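Long-range contacts in Two-component system sensor histidine kinase (Bacteroides thetaiotaomicron, PDB 3OTT), which probably senses saccharides with extracellular beta-propellers and a beta-sandwich, and relays the signal across the membrane to a histidine kinase and transcription-factor part: residues Y327-S333 and R374-E380; N408-N412 and G455-A459; E426-L432 and V443-L449. One frame throughout, in Å; residues are numbered along the deposited sequence.

Interaction 1 of 3, residues Y327-S333 and R374-E380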
loop_
_atom_site.group_PDB
_atom_site.type_symbol
_atom_site.label_atom_id
_atom_site.label_comp_id
_atom_site.label_asym_id
_atom_site.label_seq_id
_atom_site.Cartn_x
_atom_site.Cartn_y
_atom_site.Cartn_z
ATOM N N TYR B 327 17.058 5.512 11.142
ATOM C CA TYR B 327 18.127 5.968 12.029
ATOM C C TYR B 327 19.468 5.219 11.867
ATOM O O TYR B 327 20.524 5.720 12.272
ATOM C CB TYR B 327 17.692 6.005 13.517
ATOM C CG TYR B 327 16.553 7.002 13.782
ATOM C CD1 TYR B 327 16.755 8.399 13.680
ATOM C CD2 TYR B 327 15.290 6.562 14.123
ATOM C CE1 TYR B 327 15.704 9.328 13.945
ATOM C CE2 TYR B 327 14.224 7.475 14.364
ATOM C CZ TYR B 327 14.456 8.847 14.301
ATOM O OH TYR B 327 13.394 9.714 14.542
ATOM N N SER B 328 19.413 4.042 11.276
ATOM C CA SER B 328 20.606 3.220 11.029
ATOM C C SER B 328 20.471 2.568 9.671
ATOM O O SER B 328 19.469 1.891 9.366
ATOM C CB SER B 328 20.768 2.126 12.057
ATOM O OG SER B 328 20.694 2.662 13.348
ATOM N N LEU B 329 21.486 2.838 8.857
ATOM C CA LEU B 329 21.669 2.210 7.568
ATOM C C LEU B 329 23.002 1.469 7.655
ATOM O O LEU B 329 23.975 1.939 8.298
ATOM C CB LEU B 329 21.720 3.270 6.495
ATOM C CG LEU B 329 20.615 4.336 6.569
ATOM C CD1 LEU B 329 20.936 5.468 5.616
ATOM C CD2 LEU B 329 19.215 3.759 6.275
ATOM N N PHE B 330 23.004 0.265 7.083
ATOM C CA PHE B 330 24.138 -0.613 7.105
ATOM C C PHE B 330 24.017 -1.607 5.970
ATOM O O PHE B 330 22.938 -2.044 5.617
ATOM C CB PHE B 330 24.227 -1.331 8.451
ATOM C CG PHE B 330 25.548 -2.038 8.670
ATOM C CD1 PHE B 330 26.678 -1.322 9.087
ATOM C CD2 PHE B 330 25.660 -3.441 8.453
ATOM C CE1 PHE B 330 27.927 -1.999 9.287
ATOM C CE2 PHE B 330 26.879 -4.118 8.629
ATOM C CZ PHE B 330 28.018 -3.403 9.028
ATOM N N ARG B 331 25.124 -1.934 5.359
ATOM C CA ARG B 331 25.160 -3.016 4.374
ATOM C C ARG B 331 26.211 -4.035 4.875
ATOM O O ARG B 331 27.350 -3.671 5.153
ATOM C CB ARG B 331 25.566 -2.464 2.996
ATOM C CG ARG B 331 25.264 -3.411 1.855
ATOM C CD ARG B 331 26.034 -3.109 0.639
ATOM N NE ARG B 331 25.536 -3.899 -0.469
ATOM C CZ ARG B 331 26.169 -3.980 -1.643
ATOM N NH1 ARG B 331 27.306 -3.318 -1.791
ATOM N NH2 ARG B 331 25.685 -4.707 -2.651
ATOM N N ASP B 332 25.834 -5.312 5.001
ATOM C CA ASP B 332 26.745 -6.268 5.574
ATOM C C ASP B 332 27.762 -6.857 4.592
ATOM O O ASP B 332 27.673 -6.651 3.381
ATOM C CB ASP B 332 26.012 -7.347 6.388
ATOM C CG ASP B 332 25.225 -8.267 5.549
ATOM O OD1 ASP B 332 25.455 -8.338 4.318
ATOM O OD2 ASP B 332 24.343 -8.933 6.136
ATOM N N SER B 333 28.717 -7.589 5.148
ATOM C CA SER B 333 29.734 -8.283 4.376
ATOM C C SER B 333 29.119 -9.241 3.323
ATOM O O SER B 333 29.666 -9.319 2.266
ATOM C CB SER B 333 30.778 -8.950 5.292
ATOM O OG SER B 333 30.189 -10.025 6.022
ATOM N N ARG B 374 12.246 0.015 17.945
ATOM C CA ARG B 374 13.135 1.161 17.877
ATOM C C ARG B 374 14.599 0.678 17.795
ATOM O O ARG B 374 15.153 0.167 18.753
ATOM C CB ARG B 374 12.876 2.107 19.057
ATOM C CG ARG B 374 13.583 3.453 19.002
ATOM C CD ARG B 374 12.880 4.562 19.852
ATOM N NE ARG B 374 11.531 4.887 19.418
ATOM C CZ ARG B 374 11.215 5.732 18.437
ATOM N NH1 ARG B 374 12.159 6.428 17.741
ATOM N NH2 ARG B 374 9.940 5.910 18.156
ATOM N N ILE B 375 15.175 0.798 16.609
ATOM C CA ILE B 375 16.505 0.332 16.290
ATOM C C ILE B 375 17.395 1.532 16.528
ATOM O O ILE B 375 17.041 2.672 16.123
ATOM C CB ILE B 375 16.609 -0.003 14.777
ATOM C CG1 ILE B 375 15.498 -0.996 14.337
ATOM C CG2 ILE B 375 18.008 -0.567 14.480
ATOM C CD1 ILE B 375 15.414 -2.176 15.209
ATOM N N ARG B 376 18.526 1.308 17.189
ATOM C CA ARG B 376 19.453 2.403 17.523
ATOM C C ARG B 376 20.852 2.199 16.905
ATOM O O ARG B 376 21.583 3.145 16.719
ATOM C CB ARG B 376 19.505 2.634 19.043
ATOM C CG ARG B 376 18.147 2.531 19.738
ATOM C CD ARG B 376 18.010 3.202 21.059
ATOM N NE ARG B 376 17.962 4.582 20.800
ATOM C CZ ARG B 376 16.999 5.461 21.085
ATOM N NH1 ARG B 376 15.859 5.179 21.746
ATOM N NH2 ARG B 376 17.268 6.685 20.684
ATOM N N HIS B 377 21.183 0.982 16.504
ATOM C CA HIS B 377 22.483 0.740 15.918
ATOM C C HIS B 377 22.557 -0.638 15.307
ATOM O O HIS B 377 21.960 -1.587 15.832
ATOM C CB HIS B 377 23.640 0.950 16.898
ATOM C CG HIS B 377 24.962 1.158 16.222
ATOM N ND1 HIS B 377 26.100 0.451 16.565
ATOM C CD2 HIS B 377 25.316 1.956 15.186
ATOM C CE1 HIS B 377 27.105 0.843 15.796
ATOM N NE2 HIS B 377 26.652 1.764 14.957
ATOM N N ILE B 378 23.210 -0.700 14.148
ATOM C CA ILE B 378 23.466 -1.939 13.440
ATOM C C ILE B 378 25.002 -2.103 13.275
ATOM O O ILE B 378 25.696 -1.168 12.840
ATOM C CB ILE B 378 22.756 -1.946 12.060
ATOM C CG1 ILE B 378 21.303 -1.513 12.224
ATOM C CG2 ILE B 378 22.859 -3.362 11.394
ATOM C CD1 ILE B 378 20.577 -1.151 10.841
ATOM N N TYR B 379 25.522 -3.296 13.585
ATOM C CA TYR B 379 26.928 -3.551 13.618
ATOM C C TYR B 379 27.267 -4.975 13.166
ATOM O O TYR B 379 26.618 -5.966 13.537
ATOM C CB TYR B 379 27.407 -3.337 15.035
ATOM C CG TYR B 379 28.856 -3.694 15.291
ATOM C CD1 TYR B 379 29.890 -2.891 14.783
ATOM C CD2 TYR B 379 29.177 -4.801 16.039
ATOM C CE1 TYR B 379 31.220 -3.201 15.002
ATOM C CE2 TYR B 379 30.509 -5.135 16.275
ATOM C CZ TYR B 379 31.522 -4.319 15.754
ATOM O OH TYR B 379 32.818 -4.608 16.003
ATOM N N GLU B 380 28.313 -5.094 12.375
ATOM C CA GLU B 380 28.819 -6.420 12.036
ATOM C C GLU B 380 30.141 -6.661 12.752
ATOM O O GLU B 380 31.051 -5.831 12.643
ATOM C CB GLU B 380 29.014 -6.535 10.500
ATOM C CG GLU B 380 29.282 -7.940 10.090
ATOM C CD GLU B 380 29.468 -8.162 8.590
ATOM O OE1 GLU B 380 28.982 -7.390 7.715
ATOM O OE2 GLU B 380 30.075 -9.173 8.285
#
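Phe330 and Glu380 both set CG anti to the backbone nitrogen (chi1 -167° and -169°), and each side chain thereby reaches across to the other strand. Glu380 crosses the far end of the Phe330 side chain at about a right angle, with its CB 3.6 Å from Phe330 CZ. Beyond CG the glutamate is extended, which carries its carboxylate past the aromatic ring to the turn that ends the first strand. There OE1 of Glu380 uses its syn lone pair to accept from Ser333 N at 2.6 Å, in a nearly straight bond. The modelled separation of Ser333 OG and Glu380 OE2 is too short to be trusted in detail. Ile378 fills the middle: its CG2 packs on Phe330 CB at 3.8 Å, while its CD1 lies 3.5 Å from Ser328 CB. Asp332 turns its carboxylate elsewhere, to Tyr399 and Trp338. At the other end the Tyr327 ring and the Arg374 guanidinium approach obliquely, and their polar ends serve the second subunit: Tyr327 OH bonds Gln127 of that subunit, and Arg374 bonds its Gln129 and forms salt bridges with its Asp72 and Asp113. Strands 327-331 and 375-380 run roughly parallel, 19° apart, as the first strands of consecutive propeller blades. Strands 337-341 and 386-390 back them in their own blades, Ile378 touching Trp338, Leu386 and Ile388, and beyond 375-380 comes strand 421-426 of the following blade.

Interaction 2 of 3, residues N408-N412 and G455-A459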
loop_
_atom_site.group_PDB
_atom_site.type_symbol
_atom_site.label_atom_id
_atom_site.label_comp_id
_atom_site.label_asym_id
_atom_site.label_seq_id
_atom_site.Cartn_x
_atom_site.Cartn_y
_atom_site.Cartn_z
ATOM N N ASN B 408 19.394 -10.940 27.273
ATOM C CA ASN B 408 19.224 -10.113 28.476
ATOM C C ASN B 408 20.574 -10.088 29.275
ATOM O O ASN B 408 21.036 -11.156 29.739
ATOM C CB ASN B 408 18.187 -10.757 29.430
ATOM C CG ASN B 408 16.777 -10.852 28.847
ATOM O OD1 ASN B 408 16.175 -9.830 28.437
ATOM N ND2 ASN B 408 16.214 -12.100 28.850
ATOM N N ILE B 409 21.135 -8.917 29.492
ATOM C CA ILE B 409 22.417 -8.749 30.169
ATOM C C ILE B 409 22.297 -7.802 31.357
ATOM O O ILE B 409 21.748 -6.708 31.218
ATOM C CB ILE B 409 23.435 -8.162 29.162
ATOM C CG1 ILE B 409 23.711 -9.175 28.033
ATOM C CG2 ILE B 409 24.691 -7.647 29.857
ATOM C CD1 ILE B 409 24.345 -8.528 26.802
ATOM N N VAL B 410 22.793 -8.214 32.519
ATOM C CA VAL B 410 22.795 -7.370 33.710
ATOM C C VAL B 410 24.198 -7.258 34.291
ATOM O O VAL B 410 25.032 -8.100 34.005
ATOM C CB VAL B 410 21.844 -7.890 34.808
ATOM C CG1 VAL B 410 20.397 -7.955 34.290
ATOM C CG2 VAL B 410 22.279 -9.229 35.309
ATOM N N ASP B 411 24.470 -6.225 35.098
ATOM C CA ASP B 411 25.752 -6.175 35.809
ATOM C C ASP B 411 25.784 -7.216 36.939
ATOM O O ASP B 411 24.754 -7.802 37.295
ATOM C CB ASP B 411 26.004 -4.746 36.335
ATOM C CG ASP B 411 25.209 -4.452 37.590
ATOM O OD1 ASP B 411 23.969 -4.600 37.572
ATOM O OD2 ASP B 411 25.827 -4.153 38.627
ATOM N N ASN B 412 26.945 -7.431 37.535
ATOM C CA ASN B 412 27.080 -8.424 38.643
ATOM C C ASN B 412 26.210 -8.154 39.898
ATOM O O ASN B 412 25.840 -9.103 40.588
ATOM C CB ASN B 412 28.558 -8.585 39.078
ATOM C CG ASN B 412 29.150 -7.306 39.628
ATOM O OD1 ASN B 412 29.375 -6.364 38.892
ATOM N ND2 ASN B 412 29.365 -7.252 40.943
ATOM N N GLY B 455 19.366 -17.107 29.914
ATOM C CA GLY B 455 18.189 -16.224 29.909
ATOM C C GLY B 455 18.399 -14.897 30.645
ATOM O O GLY B 455 17.664 -13.933 30.414
ATOM N N GLN B 456 19.376 -14.875 31.541
ATOM C CA GLN B 456 20.034 -13.664 31.969
ATOM C C GLN B 456 21.604 -13.815 31.951
ATOM O O GLN B 456 22.182 -14.628 32.649
ATOM C CB GLN B 456 19.542 -13.333 33.367
ATOM C CG GLN B 456 19.874 -11.931 33.865
ATOM C CD GLN B 456 19.287 -11.648 35.274
ATOM O OE1 GLN B 456 19.605 -12.339 36.252
ATOM N NE2 GLN B 456 18.459 -10.614 35.371
ATOM N N TYR B 457 22.310 -13.000 31.205
ATOM C CA TYR B 457 23.762 -13.074 31.238
ATOM C C TYR B 457 24.413 -12.059 32.208
ATOM O O TYR B 457 24.095 -10.853 32.162
ATOM C CB TYR B 457 24.311 -12.851 29.844
ATOM C CG TYR B 457 25.759 -13.216 29.783
ATOM C CD1 TYR B 457 26.141 -14.572 29.709
ATOM C CD2 TYR B 457 26.763 -12.243 29.861
ATOM C CE1 TYR B 457 27.449 -14.926 29.674
ATOM C CE2 TYR B 457 28.095 -12.609 29.838
ATOM C CZ TYR B 457 28.422 -13.962 29.733
ATOM O OH TYR B 457 29.734 -14.398 29.725
ATOM N N ILE B 458 25.345 -12.520 33.043
ATOM C CA ILE B 458 26.071 -11.585 33.895
ATOM C C ILE B 458 27.400 -11.077 33.273
ATOM O O ILE B 458 28.344 -11.852 33.037
ATOM C CB ILE B 458 26.362 -12.142 35.318
ATOM C CG1 ILE B 458 25.166 -12.926 35.911
ATOM C CG2 ILE B 458 26.900 -11.024 36.221
ATOM C CD1 ILE B 458 23.949 -12.110 36.394
ATOM N N ALA B 459 27.462 -9.775 33.047
ATOM C CA ALA B 459 28.535 -9.133 32.313
ATOM C C ALA B 459 29.799 -9.211 33.097
ATOM O O ALA B 459 29.772 -8.958 34.279
ATOM C CB ALA B 459 28.220 -7.663 32.088
#
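Tyr457 N gives its hydrogen to Asn408 O at 2.7 Å and 175°, almost perfectly straight. This bond begins a short parallel pairing between the last strands of two neighbouring blades of the propeller, 403-410 and 457-463, which joins the two four-stranded blades into one continuous sheet. The pairing goes on with Val410 N donating to Tyr457 O at 3.0 Å, and Ala459 N donating to Val410 O at 3.1 Å. Tyr457 O is approached a second time, by Ile409 CA at 3.3 Å in a CA-H...O contact.

Just outside the paired part, the side chain of Asn408 adds a bond of its own. With CG beside the backbone nitrogen (chi1 -63°), the amide swings towards the other segment, and ND2 donates to Gly455 O at 2.8 Å. The acceptor lies close to the amide plane, so the N-H points well at it. Gly455 has a positive phi at which a CB would press on the carbonyl oxygen of the preceding residue, which explains a glycine at this turn.

One face of the sheet carries Ile409, Tyr457 and Ala459. Ile409 CG1 runs alongside the CB of Tyr457, and CG2 leans towards the methyl of Ala459; Phe442 and Leu449 lie against this group. The Tyr457 ring leads away from strand 403-410, and its OH bonds Glu460. On the opposite face Val410 is met by two side chains of the other segment: the extended Gln456 side chain crosses it at about a right angle, its NE2 3.5 Å from Val410 CG1, while Ile458 brings its CD1 to 3.5 Å from Val410 CG2. Farther along, Ile458 CG2 rests 3.6 Å from Asn412 CA.

Interaction 3 of 3, residues E426-L432 and V443-L449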
loop_
_atom_site.group_PDB
_atom_site.type_symbol
_atom_site.label_atom_id
_atom_site.label_comp_id
_atom_site.label_asym_id
_atom_site.label_seq_id
_atom_site.Cartn_x
_atom_site.Cartn_y
_atom_site.Cartn_z
ATOM N N GLU B 426 32.725 -4.677 18.825
ATOM C CA GLU B 426 33.552 -5.762 19.346
ATOM C C GLU B 426 35.021 -5.302 19.370
ATOM O O GLU B 426 35.479 -4.732 18.398
ATOM C CB GLU B 426 33.392 -7.080 18.555
ATOM C CG GLU B 426 34.272 -8.256 19.185
ATOM C CD GLU B 426 34.426 -9.575 18.331
ATOM O OE1 GLU B 426 33.696 -9.802 17.357
ATOM O OE2 GLU B 426 35.308 -10.421 18.652
ATOM N N ASP B 427 35.733 -5.514 20.494
ATOM C CA ASP B 427 37.126 -5.139 20.541
ATOM C C ASP B 427 37.992 -6.209 19.902
ATOM O O ASP B 427 37.473 -7.133 19.299
ATOM C CB ASP B 427 37.603 -4.753 21.953
ATOM C CG ASP B 427 37.589 -5.920 22.956
ATOM O OD1 ASP B 427 37.472 -7.103 22.571
ATOM O OD2 ASP B 427 37.707 -5.624 24.177
ATOM N N THR B 428 39.298 -6.095 20.035
ATOM C CA THR B 428 40.194 -7.050 19.404
ATOM C C THR B 428 40.447 -8.253 20.334
ATOM O O THR B 428 41.314 -9.113 20.050
ATOM C CB THR B 428 41.542 -6.380 19.009
ATOM O OG1 THR B 428 42.238 -6.043 20.203
ATOM C CG2 THR B 428 41.339 -5.083 18.192
ATOM N N ALA B 429 39.693 -8.349 21.434
ATOM C CA ALA B 429 39.913 -9.476 22.361
ATOM C C ALA B 429 38.654 -10.326 22.649
ATOM O O ALA B 429 38.500 -10.832 23.739
ATOM C CB ALA B 429 40.572 -8.975 23.665
ATOM N N GLY B 430 37.746 -10.468 21.678
ATOM C CA GLY B 430 36.545 -11.285 21.864
ATOM C C GLY B 430 35.498 -10.620 22.753
ATOM O O GLY B 430 34.526 -11.254 23.176
ATOM N N GLN B 431 35.647 -9.346 23.048
ATOM C CA GLN B 431 34.656 -8.757 23.942
ATOM C C GLN B 431 33.676 -7.798 23.234
ATOM O O GLN B 431 34.070 -7.007 22.416
ATOM C CB GLN B 431 35.363 -8.076 25.139
ATOM C CG GLN B 431 36.197 -9.006 26.055
ATOM C CD GLN B 431 36.939 -8.192 27.085
ATOM O OE1 GLN B 431 37.551 -7.159 26.754
ATOM N NE2 GLN B 431 36.863 -8.606 28.358
ATOM N N LEU B 432 32.404 -7.844 23.591
ATOM C CA LEU B 432 31.420 -6.896 23.074
ATOM C C LEU B 432 31.270 -5.745 24.027
ATOM O O LEU B 432 31.138 -5.970 25.205
ATOM C CB LEU B 432 30.085 -7.602 22.980
ATOM C CG LEU B 432 29.288 -7.806 21.704
ATOM C CD1 LEU B 432 30.222 -7.971 20.512
ATOM C CD2 LEU B 432 28.356 -9.006 21.986
ATOM N N VAL B 443 30.784 -4.618 29.270
ATOM C CA VAL B 443 31.792 -5.311 28.496
ATOM C C VAL B 443 31.583 -6.793 28.740
ATOM O O VAL B 443 31.662 -7.228 29.900
ATOM C CB VAL B 443 33.184 -4.907 28.908
ATOM C CG1 VAL B 443 34.201 -5.655 28.067
ATOM C CG2 VAL B 443 33.368 -3.353 28.811
ATOM N N VAL B 444 31.242 -7.531 27.677
ATOM C CA VAL B 444 30.786 -8.916 27.759
ATOM C C VAL B 444 31.624 -9.849 26.871
ATOM O O VAL B 444 31.990 -9.508 25.726
ATOM C CB VAL B 444 29.321 -9.010 27.275
ATOM C CG1 VAL B 444 28.907 -10.446 26.946
ATOM C CG2 VAL B 444 28.324 -8.398 28.318
ATOM N N ASP B 445 31.934 -11.020 27.387
ATOM C CA ASP B 445 32.636 -12.005 26.603
ATOM C C ASP B 445 31.731 -12.541 25.464
ATOM O O ASP B 445 30.738 -13.205 25.718
ATOM C CB ASP B 445 33.154 -13.125 27.497
ATOM C CG ASP B 445 34.017 -14.159 26.707
ATOM O OD1 ASP B 445 33.502 -14.790 25.752
ATOM O OD2 ASP B 445 35.202 -14.339 27.052
ATOM N N LYS B 446 32.066 -12.221 24.224
ATOM C CA LYS B 446 31.177 -12.515 23.090
ATOM C C LYS B 446 30.794 -14.020 22.965
ATOM O O LYS B 446 29.597 -14.370 22.946
ATOM C CB LYS B 446 31.791 -12.001 21.795
ATOM C CG LYS B 446 30.804 -11.908 20.645
ATOM C CD LYS B 446 31.466 -11.437 19.424
ATOM C CE LYS B 446 32.153 -12.640 18.665
ATOM N NZ LYS B 446 32.325 -12.236 17.243
ATOM N N HIS B 447 31.792 -14.903 22.946
ATOM C CA HIS B 447 31.490 -16.360 22.822
ATOM C C HIS B 447 30.702 -16.940 23.974
ATOM O O HIS B 447 29.791 -17.720 23.747
ATOM C CB HIS B 447 32.716 -17.207 22.464
ATOM C CG HIS B 447 33.214 -16.918 21.074
ATOM N ND1 HIS B 447 34.537 -17.040 20.697
ATOM C CD2 HIS B 447 32.552 -16.468 19.976
ATOM C CE1 HIS B 447 34.664 -16.696 19.422
ATOM N NE2 HIS B 447 33.472 -16.339 18.964
ATOM N N LYS B 448 31.013 -16.541 25.207
ATOM C CA LYS B 448 30.205 -16.992 26.322
ATOM C C LYS B 448 28.770 -16.445 26.229
ATOM O O LYS B 448 27.801 -17.150 26.446
ATOM C CB LYS B 448 30.907 -16.698 27.669
ATOM C CG LYS B 448 31.761 -17.854 28.092
ATOM C CD LYS B 448 32.903 -17.486 29.011
ATOM C CE LYS B 448 32.417 -16.967 30.371
ATOM N NZ LYS B 448 33.398 -17.427 31.404
ATOM N N LEU B 449 28.603 -15.198 25.834
ATOM C CA LEU B 449 27.231 -14.765 25.675
ATOM C C LEU B 449 26.509 -15.643 24.625
ATOM O O LEU B 449 25.399 -16.147 24.891
ATOM C CB LEU B 449 27.180 -13.292 25.294
ATOM C CG LEU B 449 25.815 -12.719 24.988
ATOM C CD1 LEU B 449 24.994 -12.633 26.261
ATOM C CD2 LEU B 449 25.978 -11.371 24.277
#
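This is a buried contact between the paired strands of a beta hairpin, extended at one end by a salt bridge, and it lies where strand 441-445 of a blade runs into helix 446-451. Leu432 and Val444 form an antiparallel hydrogen-bonded pair: Leu432 N reaches Val444 O at 2.7 Å and Val444 N reaches Leu432 O at 2.9 Å. The next carbonyl outward, Gly430 O, takes Lys446 N at 2.8 Å, carrying the pairing into the helix's first turn. Asp445 is the N-cap of that helix, its OD1 accepting from Lys448 N. In the turn from strand 421-426 into the hairpin, Asp427 OD1 accepts from Ala429 N, an Asx turn, and from Gln431 N on the opposite face of its carboxylate.

Lys446 bends at chi3 (84°), which lets its aliphatic part lie on Leu432, with Leu432 CD1 3.8 Å from Lys446 CD, before NZ meets Glu426 OE1 at 2.8 Å from above the carboxylate plane. Asp381 and Glu383 also form salt bridges to this ammonium group. A methionine in its place would probably leave Glu426, Asp381 and Glu383 close together without their shared positive charge. Alongside, Leu432 CD2 meets Leu449 CD2 at 4.1 Å, the two side chains crossing at about a right angle beside Trp387.

Overall arrangement
All three contacts lie in the second propeller, and each reaches the mixed sheet formed by two adjoining blades. Interaction 1 packs the inner edge of the first of these blades against the blade before it, interaction 2 joins the two at their outer strands, and interaction 3 lies within the second. Interactions 2 and 3 are about 13 Å apart between centres and share apolar packing, Tyr457 CG lying 3.7 Å from Leu449 CD1. Interactions 1 and 3, about 19 Å apart between centres, meet at Tyr379 OH and Glu426 N (2.8 Å), a probable hydrogen bond. Interactions 1 and 2 do not touch, their nearest atoms about 12 Å apart. None of their residues belongs to the hexatantalum dodecabromide site.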